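Local coordinates for shikimate dehydrogenase-like protein HI_0607 (Haemophilus influenzae, PDB 1NPY) that catalyses in vitro the NADP(+)-dependent oxidation of shikimate to 3-dehydroshikimate, though weakly enough that shikimate may not be its biological substrate, at residues Ser207-Val212 with Lys230-Gly235; Asp177-Val182 with Leu196-Ala201; Gln7-Leu12 with Gly56-Ala61; Thr89-Asn94 with Glu248-Gln253. All coordinates share one frame; numbering follows the deposited sequence.

Contact 1 (Ser207-Val212 with Lys230-Gly235); sequences SVAFDV and KQTISG
I233 lays its CG2 over one face of the F210 ring, 4.0 Å from the ring centroid and displaced toward the rim, while its CB approaches F210 CD2 at 3.6 Å. With F210 CG anti to the backbone N (chi1 -178°), the ring leans toward its own carbonyl side and presents a face to this methyl. On the same face of the sheet V208 and Q231 run side by side, V208 CG2 lying 3.7 Å from Q231 NE2. Between the backbones, four hydrogen bonds alternate: Q231 N to S207 O, A209 N to Q231 O at 2.8 Å, I233 N to A209 O at 3.0 Å, and D211 N to I233 O. This is the parallel pairing that closes a beta-alpha-beta unit, with strand 231-233 at the edge of the six-stranded parallel sheet of the nucleotide-binding domain and helix 220-227 as the connection. F221 and A225 of that helix pack on A209, across the sheet from F210. Past the strands, a water donates to both V212 O and G235 O, where S234 caps the next helix through A236 N. D211 is held from outside the pair: OD2 bonds to T219 OG1, and OD1 takes bonds from N181 ND2 and V213 N.

Contact 2 (Asp177-Val182 with Leu196-Ala201); sequences DILVNV and LAFPKA
In the beta-alpha-beta unit formed by strand 178-181, helix 200-205 and strand 208-211 of the Rossmann-type nucleotide-binding domain, F198 from the loop leading into the helix sits against the strand and packs on L179. L179 CB stands over the centre of the F198 ring, 3.7 Å from its centroid and 12° off the ring normal, a CH-pi contact. The rest of the leucine spreads across the same ring: L179 CD1 lies 3.9 Å from F198 CG, and L179 CD2 meets F198 CE1. F198 chi1 of -70°, with CG anti to the carbonyl carbon, sends the ring in from the loop until its far rim reaches the strand backbone. There the edge, rather than a face, meets the peptide after V180, with F198 CZ 3.5 Å from V180 O. F221 of helix 220-227 meets the F198 ring at about 40° between planes and also touches L179 and N181, so strand 178-181 and helix 220-227 both pack on the phenylalanine. Farther along, N181 OD1 bonds to T183 OG1, a partner outside the loop. N181 turns a face of its amide to the loop, with A197 CB standing over it, 3.4 Å from N181 CG.

Contact 3 (Gln7-Leu12 with Gly56-Ala61); sequences QLCMSL and GIRGCA
M10 and I57 cross at about a right angle, the thioether sulfur of M10 resting on the isoleucine with SD 3.7 Å from I57 CG2 and nearly as close to CD1. L8 approaches I57 differently: the two chains lie alongside and point the same way, with L8 CD2 at 3.9 Å from I57 CD1. M10 takes a chi1 of 65°, which puts CG between the backbone N and the carbonyl carbon, and a bend at chi3 then carries the methyl back toward C60. C60 SG is met by M10 CG at 3.8 Å and by L12 CD1. Helix 45-55 packs on this side through V52 against M10 and I49 against L12. On the other side of the sheet S11 CB lies 3.8 Å from A61 CB. C9 is on that side too, its SG facing R58 CB; Y250 touches both C9 and A61. Strands 7-12 and 59-61 run parallel, joined by A61 N to M10 O at 2.7 Å and L12 N to A61 O; R58 N, just before the second strand, bonds to L8 O. The bond from M10 N to G59 O is bent, 135° at the hydrogen, and its donor stands above the carbonyl plane. G59 N is buried without a partner, a polar cost set against four backbone bonds; the side chains on the M10 side meet through sulfur and hydrocarbon alone.

Contact 4 (Thr89-Asn94 with Glu248-Gln253); sequences TIVNDN and ELYTHQ
D93 OD1 is gripped by a water that donates to it at 2.6 Å and by the guanidinium of R58 in a salt bridge. The same water lies 3.0 Å from H252 NE2, linking the end of strand 89-93 to the residue that leaves helix 235-251 with positive phi. D93 OD2 pairs with R98, so both carboxylate oxygens have cationic partners, which probably favours the charged form. Away from this polar end the contact is mainly hydrocarbon. V91 crosses L249 at about a right angle, its CG2 lying 3.9 Å from L249 CB; the same methyl also reaches the edge of the Y250 ring, near the ring plane, at CD1. T89 turns its methyl to the helix: CG2, anti to the backbone N, lies 3.7 Å from Y250 OH and 4.2 Å from L249 CD1, whereas OG1 bonds to Q246 NE2 one turn earlier in the helix. Y250 CE1 also approaches the strand backbone, 3.6 Å from I90 O. Beyond the tyrosine, T251 OG1 accepts from Q253 N in an ST turn just past the helix end. The whole is a helix laid on an open alpha/beta sheet: helix 235-251 returns from the nucleotide-binding domain to pack on the substrate-binding sheet.

In the fold
The four contacts form two pairs on opposite sides of the chain's centre. Contacts 1 and 2, centres about 9 Å apart, share the parallel sheet of the nucleotide-binding domain, where S207 N meets D177 O at 2.8 Å. Contacts 3 and 4 lie equally close in the mixed sheet; C60 O meets I90 N at 2.8 Å, joining strands 59-62 and 89-93. Contacts 1 and 4 have centres about 30 Å apart, yet strand 231-233 leads directly into helix 235-251, which spans the domains. Side chains from both pairs approach the presumed substrate site: V212 lies about 7 Å from D103, and T89 and A61 lie about 9 and 8 Å from K67, the inferred proton donor/acceptor.

Contact 1 (Ser207-Val212 with Lys230-Gly235)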
loop_
_atom_site.group_PDB
_atom_site.type_symbol
_atom_site.label_atom_id
_atom_site.label_comp_id
_atom_site.label_asym_id
_atom_site.label_seq_id
_atom_site.Cartn_x
_atom_site.Cartn_y
_atom_site.Cartn_z
ATOM N N SER A 207 8.041 20.316 4.719
ATOM C CA SER A 207 9.359 19.687 4.773
ATOM C C SER A 207 9.385 18.325 4.079
ATOM O O SER A 207 10.454 17.862 3.684
ATOM C CB SER A 207 9.878 19.651 6.213
ATOM O OG SER A 207 9.019 18.882 7.018
ATOM N N VAL A 208 8.225 17.690 3.931
ATOM C CA VAL A 208 8.136 16.322 3.414
ATOM C C VAL A 208 6.971 16.174 2.425
ATOM O O VAL A 208 5.863 16.603 2.742
ATOM C CB VAL A 208 7.875 15.281 4.525
ATOM C CG1 VAL A 208 7.840 13.903 3.925
ATOM C CG2 VAL A 208 8.960 15.325 5.604
ATOM N N ALA A 209 7.254 15.600 1.254
ATOM C CA ALA A 209 6.239 15.322 0.238
ATOM C C ALA A 209 6.138 13.816 0.013
ATOM O O ALA A 209 7.117 13.209 -0.401
ATOM C CB ALA A 209 6.594 16.026 -1.064
ATOM N N PHE A 210 4.999 13.211 0.347
ATOM C CA PHE A 210 4.782 11.770 0.280
ATOM C C PHE A 210 3.638 11.523 -0.702
ATOM O O PHE A 210 2.499 11.955 -0.489
ATOM C CB PHE A 210 4.485 11.271 1.691
ATOM C CG PHE A 210 4.264 9.778 1.860
ATOM C CD1 PHE A 210 3.968 9.316 3.132
ATOM C CD2 PHE A 210 4.333 8.871 0.826
ATOM C CE1 PHE A 210 3.747 7.965 3.360
ATOM C CE2 PHE A 210 4.112 7.528 1.041
ATOM C CZ PHE A 210 3.810 7.075 2.312
ATOM N N ASP A 211 3.974 10.972 -1.858
ATOM C CA ASP A 211 2.979 10.765 -2.908
ATOM C C ASP A 211 2.836 9.261 -3.024
ATOM O O ASP A 211 3.776 8.553 -3.398
ATOM C CB ASP A 211 3.445 11.348 -4.238
ATOM C CG ASP A 211 2.324 11.551 -5.236
ATOM O OD1 ASP A 211 1.236 10.942 -5.095
ATOM O OD2 ASP A 211 2.478 12.323 -6.212
ATOM N N VAL A 212 1.619 8.784 -2.808
ATOM C CA VAL A 212 1.338 7.366 -2.954
ATOM C C VAL A 212 1.198 6.947 -4.415
ATOM O O VAL A 212 1.311 5.774 -4.758
ATOM C CB VAL A 212 0.132 6.965 -2.091
ATOM C CG1 VAL A 212 -0.117 5.481 -2.177
ATOM C CG2 VAL A 212 0.378 7.317 -0.632
ATOM N N LYS A 230 13.045 19.415 -0.761
ATOM C CA LYS A 230 12.267 18.823 0.316
ATOM C C LYS A 230 12.529 17.310 0.326
ATOM O O LYS A 230 13.003 16.759 -0.663
ATOM C CB LYS A 230 10.779 19.097 0.080
ATOM C CG LYS A 230 10.391 20.544 -0.162
ATOM C CD LYS A 230 10.911 21.435 0.951
ATOM C CE LYS A 230 10.365 22.842 0.965
ATOM N NZ LYS A 230 10.735 23.552 2.228
ATOM N N GLN A 231 12.243 16.645 1.437
ATOM C CA GLN A 231 12.306 15.197 1.523
ATOM C C GLN A 231 11.130 14.625 0.745
ATOM O O GLN A 231 10.038 15.183 0.828
ATOM C CB GLN A 231 12.210 14.781 2.983
ATOM C CG GLN A 231 12.279 13.292 3.223
ATOM C CD GLN A 231 12.316 12.965 4.702
ATOM O OE1 GLN A 231 13.315 13.222 5.372
ATOM N NE2 GLN A 231 11.231 12.406 5.216
ATOM N N THR A 232 11.358 13.592 -0.051
ATOM C CA THR A 232 10.271 12.914 -0.750
ATOM C C THR A 232 10.216 11.410 -0.509
ATOM O O THR A 232 11.240 10.752 -0.328
ATOM C CB THR A 232 10.331 13.114 -2.257
ATOM O OG1 THR A 232 11.530 12.551 -2.797
ATOM C CG2 THR A 232 10.336 14.558 -2.654
ATOM N N ILE A 233 8.988 10.909 -0.484
ATOM C CA ILE A 233 8.646 9.490 -0.396
ATOM C C ILE A 233 7.698 9.188 -1.550
ATOM O O ILE A 233 6.698 9.880 -1.686
ATOM C CB ILE A 233 7.961 9.164 0.945
ATOM C CG1 ILE A 233 8.793 9.727 2.093
ATOM C CG2 ILE A 233 7.792 7.635 1.136
ATOM C CD1 ILE A 233 8.171 9.483 3.427
ATOM N N SER A 234 8.019 8.202 -2.383
ATOM C CA SER A 234 7.305 7.972 -3.632
ATOM C C SER A 234 6.473 6.712 -3.499
ATOM O O SER A 234 6.765 5.878 -2.649
ATOM C CB SER A 234 8.338 7.814 -4.754
ATOM O OG SER A 234 7.826 6.939 -5.738
ATOM N N GLY A 235 5.438 6.567 -4.316
ATOM C CA GLY A 235 4.535 5.435 -4.228
ATOM C C GLY A 235 5.188 4.119 -4.606
ATOM O O GLY A 235 4.720 3.049 -4.209
HETATM O O HOH W 1 1.730 3.309 -3.882
#

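Contact 2 (Asp177-Val182 with Leu196-Ala201)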
loop_
_atom_site.group_PDB
_atom_site.type_symbol
_atom_site.label_atom_id
_atom_site.label_comp_id
_atom_site.label_asym_id
_atom_site.label_seq_id
_atom_site.Cartn_x
_atom_site.Cartn_y
_atom_site.Cartn_z
ATOM N N ASP A 177 3.571 20.441 7.657
ATOM C CA ASP A 177 4.943 19.995 7.469
ATOM C C ASP A 177 5.090 18.801 6.546
ATOM O O ASP A 177 6.110 18.636 5.882
ATOM C CB ASP A 177 5.496 19.625 8.840
ATOM C CG ASP A 177 5.367 20.772 9.798
ATOM O OD1 ASP A 177 5.925 21.829 9.447
ATOM O OD2 ASP A 177 4.715 20.718 10.859
ATOM N N ILE A 178 4.083 17.935 6.558
ATOM C CA ILE A 178 4.062 16.690 5.812
ATOM C C ILE A 178 2.815 16.698 4.931
ATOM O O ILE A 178 1.682 16.716 5.421
ATOM C CB ILE A 178 4.079 15.464 6.746
ATOM C CG1 ILE A 178 5.349 15.455 7.609
ATOM C CG2 ILE A 178 4.016 14.174 5.972
ATOM C CD1 ILE A 178 5.346 14.413 8.745
ATOM N N LEU A 179 3.039 16.666 3.622
ATOM C CA LEU A 179 1.960 16.601 2.646
ATOM C C LEU A 179 1.890 15.219 2.017
ATOM O O LEU A 179 2.887 14.718 1.500
ATOM C CB LEU A 179 2.182 17.624 1.536
ATOM C CG LEU A 179 2.490 19.021 2.077
ATOM C CD1 LEU A 179 2.748 19.921 0.874
ATOM C CD2 LEU A 179 1.325 19.579 2.874
ATOM N N VAL A 180 0.731 14.579 2.115
ATOM C CA VAL A 180 0.575 13.239 1.569
ATOM C C VAL A 180 -0.514 13.262 0.504
ATOM O O VAL A 180 -1.646 13.683 0.756
ATOM C CB VAL A 180 0.182 12.182 2.640
ATOM C CG1 VAL A 180 0.287 10.791 2.085
ATOM C CG2 VAL A 180 0.970 12.329 3.919
ATOM N N ASN A 181 -0.194 12.751 -0.680
ATOM C CA ASN A 181 -1.184 12.637 -1.736
ATOM C C ASN A 181 -1.653 11.182 -1.827
ATOM O O ASN A 181 -0.830 10.268 -2.025
ATOM C CB ASN A 181 -0.637 13.033 -3.104
ATOM C CG ASN A 181 -1.670 12.805 -4.201
ATOM O OD1 ASN A 181 -2.796 13.278 -4.077
ATOM N ND2 ASN A 181 -1.309 12.098 -5.250
ATOM N N VAL A 182 -2.964 11.008 -1.668
ATOM C CA VAL A 182 -3.642 9.737 -1.873
ATOM C C VAL A 182 -4.789 9.855 -2.893
ATOM O O VAL A 182 -5.718 9.041 -2.931
ATOM C CB VAL A 182 -4.166 9.107 -0.562
ATOM C CG1 VAL A 182 -3.018 8.772 0.363
ATOM C CG2 VAL A 182 -5.215 9.968 0.157
ATOM N N LEU A 196 -0.842 19.328 -10.028
ATOM C CA LEU A 196 -0.228 19.268 -8.695
ATOM C C LEU A 196 -1.191 18.776 -7.628
ATOM O O LEU A 196 -2.292 19.311 -7.469
ATOM C CB LEU A 196 0.189 20.674 -8.245
ATOM C CG LEU A 196 1.423 21.256 -8.933
ATOM C CD1 LEU A 196 1.499 22.744 -8.635
ATOM C CD2 LEU A 196 2.692 20.562 -8.508
ATOM N N ALA A 197 -0.736 17.840 -6.799
ATOM C CA ALA A 197 -1.543 17.314 -5.712
ATOM C C ALA A 197 -1.679 18.304 -4.565
ATOM O O ALA A 197 -2.659 18.256 -3.826
ATOM C CB ALA A 197 -0.986 15.973 -5.266
ATOM N N PHE A 198 -0.728 19.228 -4.455
ATOM C CA PHE A 198 -0.773 20.357 -3.529
ATOM C C PHE A 198 -0.221 21.579 -4.290
ATOM O O PHE A 198 0.649 21.436 -5.155
ATOM C CB PHE A 198 0.105 20.142 -2.280
ATOM C CG PHE A 198 -0.416 19.096 -1.333
ATOM C CD1 PHE A 198 -1.192 19.455 -0.253
ATOM C CD2 PHE A 198 -0.160 17.747 -1.546
ATOM C CE1 PHE A 198 -1.710 18.499 0.610
ATOM C CE2 PHE A 198 -0.642 16.792 -0.680
ATOM C CZ PHE A 198 -1.430 17.161 0.398
ATOM N N PRO A 199 -0.692 22.780 -3.949
ATOM C CA PRO A 199 -0.132 24.013 -4.519
ATOM C C PRO A 199 1.357 24.233 -4.205
ATOM O O PRO A 199 1.861 23.869 -3.143
ATOM C CB PRO A 199 -0.979 25.130 -3.887
ATOM C CG PRO A 199 -2.274 24.458 -3.439
ATOM C CD PRO A 199 -1.851 23.057 -3.078
ATOM N N LYS A 200 2.071 24.864 -5.130
ATOM C CA LYS A 200 3.488 25.167 -4.906
ATOM C C LYS A 200 3.750 25.880 -3.586
ATOM O O LYS A 200 4.667 25.528 -2.837
ATOM C CB LYS A 200 4.059 25.982 -6.069
ATOM C CG LYS A 200 4.142 25.189 -7.366
ATOM C CD LYS A 200 4.894 25.891 -8.490
ATOM C CE LYS A 200 4.035 26.962 -9.120
ATOM N NZ LYS A 200 2.902 26.395 -9.906
ATOM N N ALA A 201 2.921 26.856 -3.244
ATOM C CA ALA A 201 3.121 27.619 -2.010
ATOM C C ALA A 201 3.069 26.716 -0.787
ATOM O O ALA A 201 3.747 26.934 0.220
ATOM C CB ALA A 201 2.062 28.699 -1.901
#

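Contact 3 (Gln7-Leu12 with Gly56-Ala61)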
loop_
_atom_site.group_PDB
_atom_site.type_symbol
_atom_site.label_atom_id
_atom_site.label_comp_id
_atom_site.label_asym_id
_atom_site.label_seq_id
_atom_site.Cartn_x
_atom_site.Cartn_y
_atom_site.Cartn_z
ATOM N N GLN A 7 5.610 -24.865 -3.431
ATOM C CA GLN A 7 4.478 -24.149 -2.862
ATOM C C GLN A 7 3.983 -23.084 -3.839
ATOM O O GLN A 7 4.793 -22.382 -4.426
ATOM C CB GLN A 7 4.852 -23.554 -1.513
ATOM C CG GLN A 7 5.148 -24.703 -0.533
ATOM C CD GLN A 7 6.492 -24.634 0.184
ATOM O OE1 GLN A 7 6.547 -24.152 1.320
ATOM N NE2 GLN A 7 7.558 -25.167 -0.437
ATOM N N LEU A 8 2.668 -22.956 -3.987
ATOM C CA LEU A 8 2.092 -21.890 -4.813
ATOM C C LEU A 8 1.668 -20.709 -3.948
ATOM O O LEU A 8 0.959 -20.864 -2.943
ATOM C CB LEU A 8 0.892 -22.403 -5.595
ATOM C CG LEU A 8 0.120 -21.379 -6.425
ATOM C CD1 LEU A 8 0.950 -20.745 -7.516
ATOM C CD2 LEU A 8 -1.118 -22.053 -7.003
ATOM N N CYS A 9 2.135 -19.524 -4.320
ATOM C CA CYS A 9 1.616 -18.289 -3.780
ATOM C C CYS A 9 0.975 -17.559 -4.960
ATOM O O CYS A 9 1.280 -17.864 -6.130
ATOM C CB CYS A 9 2.677 -17.410 -3.127
ATOM S SG CYS A 9 3.273 -18.146 -1.592
ATOM N N MET A 10 0.053 -16.676 -4.628
ATOM C CA MET A 10 -0.818 -16.142 -5.675
ATOM C C MET A 10 -1.450 -14.805 -5.329
ATOM O O MET A 10 -1.245 -14.260 -4.238
ATOM C CB MET A 10 -1.924 -17.167 -5.928
ATOM C CG MET A 10 -2.897 -17.427 -4.789
ATOM S SD MET A 10 -4.209 -18.549 -5.265
ATOM C CE MET A 10 -5.333 -17.366 -5.971
ATOM N N SER A 11 -2.198 -14.261 -6.288
ATOM C CA SER A 11 -3.004 -13.082 -6.003
ATOM C C SER A 11 -4.392 -13.273 -6.647
ATOM O O SER A 11 -4.551 -14.068 -7.576
ATOM C CB SER A 11 -2.370 -11.812 -6.544
ATOM O OG SER A 11 -2.301 -11.779 -7.955
ATOM N N LEU A 12 -5.357 -12.538 -6.114
ATOM C CA LEU A 12 -6.712 -12.489 -6.654
ATOM C C LEU A 12 -7.093 -11.034 -6.843
ATOM O O LEU A 12 -7.033 -10.261 -5.897
ATOM C CB LEU A 12 -7.714 -13.139 -5.695
ATOM C CG LEU A 12 -7.764 -14.654 -5.636
ATOM C CD1 LEU A 12 -8.586 -15.052 -4.433
ATOM C CD2 LEU A 12 -8.357 -15.290 -6.908
ATOM N N GLY A 56 -4.258 -26.154 -0.313
ATOM C CA GLY A 56 -3.000 -25.950 0.374
ATOM C C GLY A 56 -2.124 -24.888 -0.266
ATOM O O GLY A 56 -0.907 -24.916 -0.104
ATOM N N ILE A 57 -2.727 -23.892 -0.901
ATOM C CA ILE A 57 -1.996 -22.755 -1.453
ATOM C C ILE A 57 -1.473 -21.941 -0.260
ATOM O O ILE A 57 -2.196 -21.684 0.682
ATOM C CB ILE A 57 -2.959 -21.973 -2.387
ATOM C CG1 ILE A 57 -3.222 -22.843 -3.624
ATOM C CG2 ILE A 57 -2.452 -20.578 -2.653
ATOM C CD1 ILE A 57 -4.215 -22.317 -4.632
ATOM N N ARG A 58 -0.209 -21.531 -0.276
ATOM C CA ARG A 58 0.437 -20.942 0.881
ATOM C C ARG A 58 0.082 -19.498 1.173
ATOM O O ARG A 58 -0.076 -19.098 2.324
ATOM C CB ARG A 58 1.940 -21.010 0.634
ATOM C CG ARG A 58 2.813 -20.328 1.656
ATOM C CD ARG A 58 2.585 -20.725 3.088
ATOM N NE ARG A 58 3.396 -19.910 3.979
ATOM C CZ ARG A 58 3.280 -19.849 5.292
ATOM N NH1 ARG A 58 2.329 -20.529 5.913
ATOM N NH2 ARG A 58 4.084 -19.057 6.001
ATOM N N GLY A 59 -0.060 -18.708 0.113
ATOM C CA GLY A 59 -0.131 -17.269 0.289
ATOM C C GLY A 59 -0.991 -16.682 -0.814
ATOM O O GLY A 59 -0.944 -17.167 -1.932
ATOM N N CYS A 60 -1.820 -15.699 -0.483
ATOM C CA CYS A 60 -2.641 -15.042 -1.510
ATOM C C CYS A 60 -2.769 -13.532 -1.273
ATOM O O CYS A 60 -3.358 -13.089 -0.278
ATOM C CB CYS A 60 -4.024 -15.718 -1.546
ATOM S SG CYS A 60 -5.142 -15.080 -2.840
ATOM N N ALA A 61 -2.299 -12.752 -2.231
ATOM C CA ALA A 61 -2.537 -11.317 -2.228
ATOM C C ALA A 61 -3.969 -11.072 -2.672
ATOM O O ALA A 61 -4.530 -11.832 -3.461
ATOM C CB ALA A 61 -1.549 -10.544 -3.090
HETATM O O HOH W 2 0.983 -24.791 -2.420
#

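Contact 4 (Thr89-Asn94 with Glu248-Gln253)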
loop_
_atom_site.group_PDB
_atom_site.type_symbol
_atom_site.label_atom_id
_atom_site.label_comp_id
_atom_site.label_asym_id
_atom_site.label_seq_id
_atom_site.Cartn_x
_atom_site.Cartn_y
_atom_site.Cartn_z
ATOM N N THR A 89 -3.632 -9.441 2.125
ATOM C CA THR A 89 -2.703 -10.569 2.246
ATOM C C THR A 89 -3.305 -11.697 3.068
ATOM O O THR A 89 -3.786 -11.429 4.163
ATOM C CB THR A 89 -1.437 -10.159 3.005
ATOM O OG1 THR A 89 -0.859 -9.036 2.332
ATOM C CG2 THR A 89 -0.408 -11.251 2.928
ATOM N N ILE A 90 -3.288 -12.924 2.544
ATOM C CA ILE A 90 -3.699 -14.103 3.299
ATOM C C ILE A 90 -2.536 -15.079 3.352
ATOM O O ILE A 90 -1.916 -15.360 2.326
ATOM C CB ILE A 90 -4.913 -14.767 2.603
ATOM C CG1 ILE A 90 -6.073 -13.784 2.454
ATOM C CG2 ILE A 90 -5.336 -16.010 3.351
ATOM C CD1 ILE A 90 -7.051 -14.180 1.394
ATOM N N VAL A 91 -2.261 -15.620 4.537
ATOM C CA VAL A 91 -1.259 -16.646 4.728
ATOM C C VAL A 91 -1.977 -17.875 5.276
ATOM O O VAL A 91 -2.687 -17.815 6.286
ATOM C CB VAL A 91 -0.162 -16.244 5.719
ATOM C CG1 VAL A 91 0.930 -17.316 5.780
ATOM C CG2 VAL A 91 0.422 -14.887 5.367
ATOM N N ASN A 92 -1.801 -18.978 4.559
ATOM C CA ASN A 92 -2.350 -20.266 4.949
ATOM C C ASN A 92 -1.398 -21.085 5.801
ATOM O O ASN A 92 -0.397 -21.594 5.314
ATOM C CB ASN A 92 -2.720 -21.024 3.683
ATOM C CG ASN A 92 -3.365 -22.370 3.959
ATOM O OD1 ASN A 92 -3.642 -22.731 5.115
ATOM N ND2 ASN A 92 -3.720 -23.059 2.871
ATOM N N ASP A 93 -1.682 -21.144 7.097
ATOM C CA ASP A 93 -0.925 -21.926 8.064
ATOM C C ASP A 93 -1.670 -23.250 8.338
ATOM O O ASP A 93 -2.568 -23.289 9.174
ATOM C CB ASP A 93 -0.740 -21.059 9.330
ATOM C CG ASP A 93 0.079 -19.779 9.072
ATOM O OD1 ASP A 93 1.246 -19.910 8.628
ATOM O OD2 ASP A 93 -0.362 -18.604 9.212
ATOM N N ASN A 94 -1.349 -24.313 7.606
ATOM C CA ASN A 94 -2.007 -25.618 7.721
ATOM C C ASN A 94 -3.525 -25.606 7.728
ATOM O O ASN A 94 -4.199 -26.299 8.501
ATOM C CB ASN A 94 -1.555 -26.371 8.966
ATOM C CG ASN A 94 -0.061 -26.460 9.062
ATOM O OD1 ASN A 94 0.582 -27.170 8.287
ATOM N ND2 ASN A 94 0.505 -25.704 9.993
ATOM N N GLU A 248 7.877 -12.053 2.776
ATOM C CA GLU A 248 8.422 -12.489 4.057
ATOM C C GLU A 248 7.378 -13.286 4.848
ATOM O O GLU A 248 7.687 -14.294 5.476
ATOM C CB GLU A 248 8.935 -11.312 4.891
ATOM C CG GLU A 248 9.687 -11.760 6.139
ATOM C CD GLU A 248 10.206 -10.579 6.941
ATOM O OE1 GLU A 248 10.555 -10.710 8.140
ATOM O OE2 GLU A 248 10.278 -9.488 6.340
ATOM N N LEU A 249 6.121 -12.881 4.782
ATOM C CA LEU A 249 5.072 -13.652 5.434
ATOM C C LEU A 249 4.961 -15.063 4.846
ATOM O O LEU A 249 4.754 -16.044 5.558
ATOM C CB LEU A 249 3.749 -12.913 5.348
ATOM C CG LEU A 249 3.607 -11.760 6.332
ATOM C CD1 LEU A 249 2.463 -10.839 5.948
ATOM C CD2 LEU A 249 3.419 -12.217 7.770
ATOM N N TYR A 250 5.053 -15.160 3.530
ATOM C CA TYR A 250 4.829 -16.461 2.893
ATOM C C TYR A 250 6.021 -17.408 3.069
ATOM O O TYR A 250 5.812 -18.607 3.240
ATOM C CB TYR A 250 4.568 -16.336 1.401
ATOM C CG TYR A 250 3.451 -15.400 0.961
ATOM C CD1 TYR A 250 2.353 -15.117 1.757
ATOM C CD2 TYR A 250 3.502 -14.819 -0.288
ATOM C CE1 TYR A 250 1.365 -14.239 1.319
ATOM C CE2 TYR A 250 2.536 -13.928 -0.735
ATOM C CZ TYR A 250 1.448 -13.674 0.074
ATOM O OH TYR A 250 0.502 -12.784 -0.369
ATOM N N THR A 251 7.245 -16.889 2.958
ATOM C CA THR A 251 8.445 -17.729 2.840
ATOM C C THR A 251 9.301 -17.806 4.111
ATOM O O THR A 251 10.240 -18.598 4.179
ATOM C CB THR A 251 9.404 -17.192 1.800
ATOM O OG1 THR A 251 9.872 -15.903 2.233
ATOM C CG2 THR A 251 8.732 -16.994 0.443
ATOM N N HIS A 252 9.062 -16.879 5.023
ATOM C CA HIS A 252 9.884 -16.667 6.219
ATOM C C HIS A 252 11.305 -16.189 5.950
ATOM O O HIS A 252 12.199 -16.327 6.788
ATOM C CB HIS A 252 9.921 -17.909 7.110
ATOM C CG HIS A 252 8.577 -18.247 7.669
ATOM N ND1 HIS A 252 8.000 -19.488 7.521
ATOM C CD2 HIS A 252 7.658 -17.464 8.278
ATOM C CE1 HIS A 252 6.807 -19.472 8.083
ATOM N NE2 HIS A 252 6.571 -18.258 8.545
ATOM N N GLN A 253 11.516 -15.585 4.791
ATOM C CA GLN A 253 12.757 -14.910 4.428
ATOM C C GLN A 253 12.496 -13.488 3.932
ATOM O O GLN A 253 11.677 -13.271 3.031
ATOM C CB GLN A 253 13.501 -15.672 3.332
ATOM C CG GLN A 253 14.132 -16.976 3.817
ATOM C CD GLN A 253 14.987 -17.677 2.772
ATOM O OE1 GLN A 253 15.848 -17.036 2.157
ATOM N NE2 GLN A 253 14.833 -18.997 2.647
HETATM O O HOH W 3 3.576 -18.673 8.798
#